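Local coordinates for protein beta-L-arabinobiosidase (Bacteroides thetaiotaomicron, PDB 5MQR) that probably hydrolyses glycosidic bonds in plant pectin, including those that hold L-arabinose units, at residues A[727-739]-A[770-782]. Numbering follows the deposited sequence.
Sequences YLDQIIHTWYRGN and FMLDMTKDLETEY
Arg737 runs straight out from CG to NE (chi3 -171°), which carries its guanidinium across to Asp773 and Asp777, while Met774 folds back on itself at chi2 (-63°) and chi3 to lay its methyl on Tyr736. Both helices belong to the MGH1-like glycoside hydrolase domain, probably an (alpha/alpha)6 barrel as in related six-hairpin glycosidases, and cross at 40° with knobs-into-holes packing. Tyr736 is one knob, seated among Met774, Asp777, Leu778 and Glu781. Over one face of its ring lies CE of Met774, a CH-pi contact 3.5 Å from the Tyr736 centroid; the selenium of this selenomethionine sits at the edge of the His733 ring and also approaches the Tyr736 ring obliquely. At the far end of the tyrosine, OH donates to Glu781 OE1 (2.5 Å), while Ser752 and Asn754 hold the other carboxylate oxygen, OE2. CG2 of Ile732 fills in between Met774 CE and the edge of Phe770. The polar side is a salt-bridge network. Arg737 grips Asp777 side-on, NE to OD2 at 3.2 Å and NH2 to OD1 at 2.8 Å, both bonds nearly straight and both meeting the carboxylate from above its plane. NH1 meets the syn lone pair of Asp773 OD2 at 2.9 Å, while NH2 comes to the same oxygen from above the carboxylate plane. A leucine in place of Arg737 would probably leave the two aspartates without their shared countercharge and likely to repel each other. Nearby, Phe770 and His733 lie nearly parallel but slid apart, and one water bonds His733 NE2 at 2.7 Å while donating to Phe770 O and Asp773 OD2.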
loop_
_atom_site.group_PDB
_atom_site.type_symbol
_atom_site.label_atom_id
_atom_site.label_comp_id
_atom_site.label_asym_id
_atom_site.label_seq_id
_atom_site.Cartn_x
_atom_site.Cartn_y
_atom_site.Cartn_z
ATOM N N TYR A 727 25.858 14.631 10.049
ATOM C CA TYR A 727 25.487 16.014 10.411
ATOM C C TYR A 727 25.359 16.182 11.920
ATOM O O TYR A 727 26.074 16.994 12.543
ATOM C CB TYR A 727 24.181 16.482 9.690
ATOM C CG TYR A 727 24.329 16.392 8.185
ATOM C CD1 TYR A 727 25.178 17.267 7.497
ATOM C CD2 TYR A 727 23.699 15.380 7.467
ATOM C CE1 TYR A 727 25.356 17.166 6.122
ATOM C CE2 TYR A 727 23.892 15.244 6.097
ATOM C CZ TYR A 727 24.719 16.142 5.431
ATOM O OH TYR A 727 24.897 16.027 4.096
ATOM N N LEU A 728 24.452 15.413 12.501
ATOM C CA LEU A 728 24.203 15.491 13.927
ATOM C C LEU A 728 25.389 14.958 14.786
ATOM O O LEU A 728 25.663 15.488 15.870
ATOM C CB LEU A 728 22.898 14.792 14.270
ATOM C CG LEU A 728 22.401 15.040 15.695
ATOM C CD1 LEU A 728 22.352 16.524 16.082
ATOM C CD2 LEU A 728 21.028 14.400 15.793
ATOM N N ASP A 729 26.105 13.949 14.295
ATOM C CA ASP A 729 27.327 13.488 14.971
ATOM C C ASP A 729 28.289 14.674 15.205
ATOM O O ASP A 729 28.753 14.908 16.309
ATOM C CB ASP A 729 28.068 12.450 14.125
ATOM C CG ASP A 729 27.477 11.042 14.179
ATOM O OD1 ASP A 729 26.529 10.699 14.919
ATOM O OD2 ASP A 729 28.036 10.247 13.412
ATOM N N GLN A 730 28.546 15.412 14.130
ATOM C CA GLN A 730 29.465 16.543 14.123
ATOM C C GLN A 730 28.947 17.751 14.898
ATOM O O GLN A 730 29.705 18.362 15.658
ATOM C CB GLN A 730 29.839 16.920 12.678
ATOM C CG GLN A 730 30.746 15.872 12.033
ATOM C CD GLN A 730 31.199 16.208 10.626
ATOM O OE1 GLN A 730 31.488 17.376 10.294
ATOM N NE2 GLN A 730 31.276 15.189 9.785
ATOM N N ILE A 731 27.662 18.073 14.719
ATOM C CA ILE A 731 27.003 19.164 15.442
ATOM C C ILE A 731 27.173 19.030 16.942
ATOM O O ILE A 731 27.517 19.998 17.607
ATOM C CB ILE A 731 25.500 19.269 15.096
ATOM C CG1 ILE A 731 25.322 19.861 13.694
ATOM C CG2 ILE A 731 24.744 20.136 16.095
ATOM C CD1 ILE A 731 24.001 19.466 13.044
ATOM N N ILE A 732 26.895 17.842 17.457
ATOM C CA ILE A 732 27.098 17.522 18.859
ATOM C C ILE A 732 28.588 17.573 19.221
ATOM O O ILE A 732 28.956 18.249 20.192
ATOM C CB ILE A 732 26.460 16.152 19.221
ATOM C CG1 ILE A 732 24.937 16.286 19.161
ATOM C CG2 ILE A 732 26.886 15.663 20.610
ATOM C CD1 ILE A 732 24.220 14.967 19.158
ATOM N N HIS A 733 29.447 16.896 18.461
ATOM C CA HIS A 733 30.878 16.911 18.801
ATOM C C HIS A 733 31.450 18.329 18.762
ATOM O O HIS A 733 32.284 18.666 19.573
ATOM C CB HIS A 733 31.693 15.949 17.934
ATOM C CG HIS A 733 31.446 14.498 18.247
ATOM N ND1 HIS A 733 31.808 13.476 17.390
ATOM C CD2 HIS A 733 30.839 13.903 19.304
ATOM C CE1 HIS A 733 31.442 12.316 17.910
ATOM N NE2 HIS A 733 30.859 12.549 19.072
ATOM N N THR A 734 30.951 19.167 17.861
ATOM C CA THR A 734 31.377 20.561 17.782
ATOM C C THR A 734 31.079 21.325 19.093
ATOM O O THR A 734 31.944 22.043 19.592
ATOM C CB THR A 734 30.705 21.241 16.581
ATOM O OG1 THR A 734 31.234 20.687 15.368
ATOM C CG2 THR A 734 30.918 22.734 16.600
ATOM N N TRP A 735 29.870 21.152 19.641
ATOM C CA TRP A 735 29.518 21.753 20.930
ATOM C C TRP A 735 30.421 21.269 22.054
ATOM O O TRP A 735 30.848 22.089 22.871
ATOM C CB TRP A 735 28.043 21.520 21.323
ATOM C CG TRP A 735 27.104 22.488 20.737
ATOM C CD1 TRP A 735 26.144 22.230 19.807
ATOM C CD2 TRP A 735 27.028 23.888 21.017
ATOM N NE1 TRP A 735 25.469 23.379 19.492
ATOM C CE2 TRP A 735 26.005 24.419 20.209
ATOM C CE3 TRP A 735 27.723 24.743 21.867
ATOM C CZ2 TRP A 735 25.651 25.770 20.244
ATOM C CZ3 TRP A 735 27.380 26.085 21.891
ATOM C CH2 TRP A 735 26.342 26.577 21.100
ATOM N N TYR A 736 30.716 19.971 22.097
ATOM C CA TYR A 736 31.397 19.386 23.276
ATOM C C TYR A 736 32.917 19.275 23.156
ATOM O O TYR A 736 33.611 19.181 24.172
ATOM C CB TYR A 736 30.788 18.032 23.640
ATOM C CG TYR A 736 29.408 18.172 24.237
ATOM C CD1 TYR A 736 28.272 18.181 23.431
ATOM C CD2 TYR A 736 29.233 18.310 25.615
ATOM C CE1 TYR A 736 26.998 18.323 23.978
ATOM C CE2 TYR A 736 27.966 18.458 26.167
ATOM C CZ TYR A 736 26.850 18.452 25.348
ATOM O OH TYR A 736 25.603 18.594 25.884
ATOM N N ARG A 737 33.429 19.268 21.928
ATOM C CA ARG A 737 34.859 19.097 21.688
ATOM C C ARG A 737 35.445 20.112 20.718
ATOM O O ARG A 737 36.611 20.021 20.369
ATOM C CB ARG A 737 35.102 17.686 21.165
ATOM C CG ARG A 737 34.735 16.619 22.185
ATOM C CD ARG A 737 34.386 15.316 21.529
ATOM N NE ARG A 737 33.826 14.379 22.498
ATOM C CZ ARG A 737 33.599 13.087 22.269
ATOM N NH1 ARG A 737 33.864 12.549 21.088
ATOM N NH2 ARG A 737 33.103 12.327 23.239
ATOM N N GLY A 738 34.667 21.104 20.314
ATOM C CA GLY A 738 35.093 21.983 19.239
ATOM C C GLY A 738 35.871 23.196 19.682
ATOM O O GLY A 738 36.173 24.032 18.855
ATOM N N ASN A 739 36.180 23.303 20.971
ATOM C CA ASN A 739 36.915 24.434 21.539
ATOM C C ASN A 739 38.243 23.918 22.129
ATOM O O ASN A 739 38.335 23.640 23.329
ATOM C CB ASN A 739 36.037 25.114 22.600
ATOM C CG ASN A 739 36.762 26.212 23.371
ATOM O OD1 ASN A 739 37.690 26.837 22.871
ATOM N ND2 ASN A 739 36.321 26.453 24.595
ATOM N N PHE A 770 28.276 5.874 19.617
ATOM C CA PHE A 770 28.217 7.327 19.689
ATOM C C PHE A 770 27.781 7.803 21.101
ATOM O O PHE A 770 28.440 8.674 21.697
ATOM C CB PHE A 770 27.279 7.912 18.616
ATOM C CG PHE A 770 27.168 9.406 18.688
ATOM C CD1 PHE A 770 26.258 10.014 19.563
ATOM C CD2 PHE A 770 28.021 10.211 17.938
ATOM C CE1 PHE A 770 26.194 11.398 19.665
ATOM C CE2 PHE A 770 27.943 11.590 18.025
ATOM C CZ PHE A 770 27.029 12.182 18.893
HETATM N N MSE A 771 26.673 7.236 21.597
HETATM C CA MSE A 771 26.109 7.547 22.909
HETATM C C MSE A 771 27.108 7.211 23.999
HETATM O O MSE A 771 27.383 8.058 24.820
HETATM C CB MSE A 771 24.768 6.834 23.091
HETATM C CG MSE A 771 24.027 7.079 24.414
HETATM SE SE MSE A 771 24.717 5.808 25.767
HETATM C CE MSE A 771 23.983 4.138 25.001
ATOM N N LEU A 772 27.673 6.005 24.013
ATOM C CA LEU A 772 28.630 5.596 25.068
ATOM C C LEU A 772 29.843 6.526 25.120
ATOM O O LEU A 772 30.292 6.924 26.215
ATOM C CB LEU A 772 29.088 4.143 24.892
ATOM C CG LEU A 772 28.025 3.031 25.070
ATOM C CD1 LEU A 772 28.547 1.647 24.679
ATOM C CD2 LEU A 772 27.513 2.987 26.499
ATOM N N ASP A 773 30.336 6.907 23.938
ATOM C CA ASP A 773 31.475 7.829 23.822
ATOM C C ASP A 773 31.192 9.275 24.296
ATOM O O ASP A 773 32.121 9.989 24.622
ATOM C CB ASP A 773 32.007 7.819 22.375
ATOM C CG ASP A 773 33.156 8.788 22.157
ATOM O OD1 ASP A 773 34.309 8.481 22.544
ATOM O OD2 ASP A 773 32.877 9.880 21.613
HETATM N N MSE A 774 29.923 9.689 24.317
HETATM C CA MSE A 774 29.502 11.036 24.776
HETATM C C MSE A 774 29.204 11.140 26.267
HETATM O O MSE A 774 28.994 12.236 26.784
HETATM C CB MSE A 774 28.243 11.485 23.999
HETATM C CG MSE A 774 28.587 12.223 22.706
HETATM SE SE MSE A 774 29.567 13.896 23.025
HETATM C CE MSE A 774 28.191 14.857 24.072
ATOM N N THR A 775 29.187 9.998 26.958
ATOM C CA THR A 775 28.782 9.896 28.371
ATOM C C THR A 775 29.621 10.800 29.309
ATOM O O THR A 775 29.049 11.575 30.075
ATOM C CB THR A 775 28.736 8.386 28.782
ATOM O OG1 THR A 775 27.485 7.828 28.331
ATOM C CG2 THR A 775 28.876 8.153 30.216
ATOM N N LYS A 776 30.947 10.724 29.231
ATOM C CA LYS A 776 31.806 11.559 30.073
ATOM C C LYS A 776 31.582 13.047 29.849
ATOM O O LYS A 776 31.496 13.797 30.812
ATOM C CB LYS A 776 33.287 11.237 29.862
ATOM C CG LYS A 776 33.675 9.877 30.405
ATOM C CD LYS A 776 35.191 9.671 30.384
ATOM C CE LYS A 776 35.560 8.191 30.342
ATOM N NZ LYS A 776 36.836 7.957 31.084
ATOM N N ASP A 777 31.451 13.441 28.580
ATOM C CA ASP A 777 31.200 14.828 28.202
ATOM C C ASP A 777 29.916 15.346 28.829
ATOM O O ASP A 777 29.869 16.504 29.273
ATOM C CB ASP A 777 31.076 15.008 26.693
ATOM C CG ASP A 777 32.275 14.502 25.935
ATOM O OD1 ASP A 777 32.420 13.244 25.834
ATOM O OD2 ASP A 777 33.045 15.350 25.418
ATOM N N LEU A 778 28.884 14.496 28.858
ATOM C CA LEU A 778 27.605 14.851 29.474
ATOM C C LEU A 778 27.667 14.927 30.991
ATOM O O LEU A 778 26.980 15.771 31.583
ATOM C CB LEU A 778 26.495 13.913 29.039
ATOM C CG LEU A 778 26.170 13.965 27.543
ATOM C CD1 LEU A 778 25.229 12.808 27.225
ATOM C CD2 LEU A 778 25.607 15.316 27.116
ATOM N N GLU A 779 28.492 14.086 31.618
ATOM C CA GLU A 779 28.704 14.155 33.087
ATOM C C GLU A 779 29.406 15.432 33.469
ATOM O O GLU A 779 29.017 16.075 34.436
ATOM C CB GLU A 779 29.541 12.980 33.632
ATOM C CG GLU A 779 28.901 11.619 33.494
ATOM C CD GLU A 779 29.855 10.494 33.879
ATOM O OE1 GLU A 779 30.200 10.426 35.069
ATOM O OE2 GLU A 779 30.234 9.683 32.986
ATOM N N THR A 780 30.456 15.775 32.727
ATOM C CA THR A 780 31.148 17.042 32.930
ATOM C C THR A 780 30.161 18.222 32.819
ATOM O O THR A 780 30.173 19.116 33.659
ATOM C CB THR A 780 32.317 17.226 31.929
ATOM O OG1 THR A 780 33.234 16.140 32.079
ATOM C CG2 THR A 780 33.064 18.596 32.155
ATOM N N GLU A 781 29.308 18.207 31.790
ATOM C CA GLU A 781 28.279 19.245 31.661
ATOM C C GLU A 781 27.360 19.298 32.898
ATOM O O GLU A 781 27.151 20.387 33.478
ATOM C CB GLU A 781 27.447 19.035 30.399
ATOM C CG GLU A 781 26.346 20.060 30.194
ATOM C CD GLU A 781 25.545 19.821 28.928
ATOM O OE1 GLU A 781 25.506 18.671 28.426
ATOM O OE2 GLU A 781 24.925 20.803 28.455
ATOM N N TYR A 782 26.820 18.135 33.280
ATOM C CA TYR A 782 25.885 18.039 34.402
ATOM C C TYR A 782 26.518 18.607 35.687
ATOM O O TYR A 782 25.929 19.452 36.359
ATOM C CB TYR A 782 25.447 16.590 34.626
ATOM C CG TYR A 782 24.346 16.476 35.641
ATOM C CD1 TYR A 782 24.611 16.567 37.007
ATOM C CD2 TYR A 782 23.023 16.299 35.243
ATOM C CE1 TYR A 782 23.583 16.489 37.927
ATOM C CE2 TYR A 782 21.999 16.208 36.165
ATOM C CZ TYR A 782 22.278 16.305 37.499
ATOM O OH TYR A 782 21.247 16.223 38.407
HETATM O O HOH W 1 30.507 10.298 20.565
#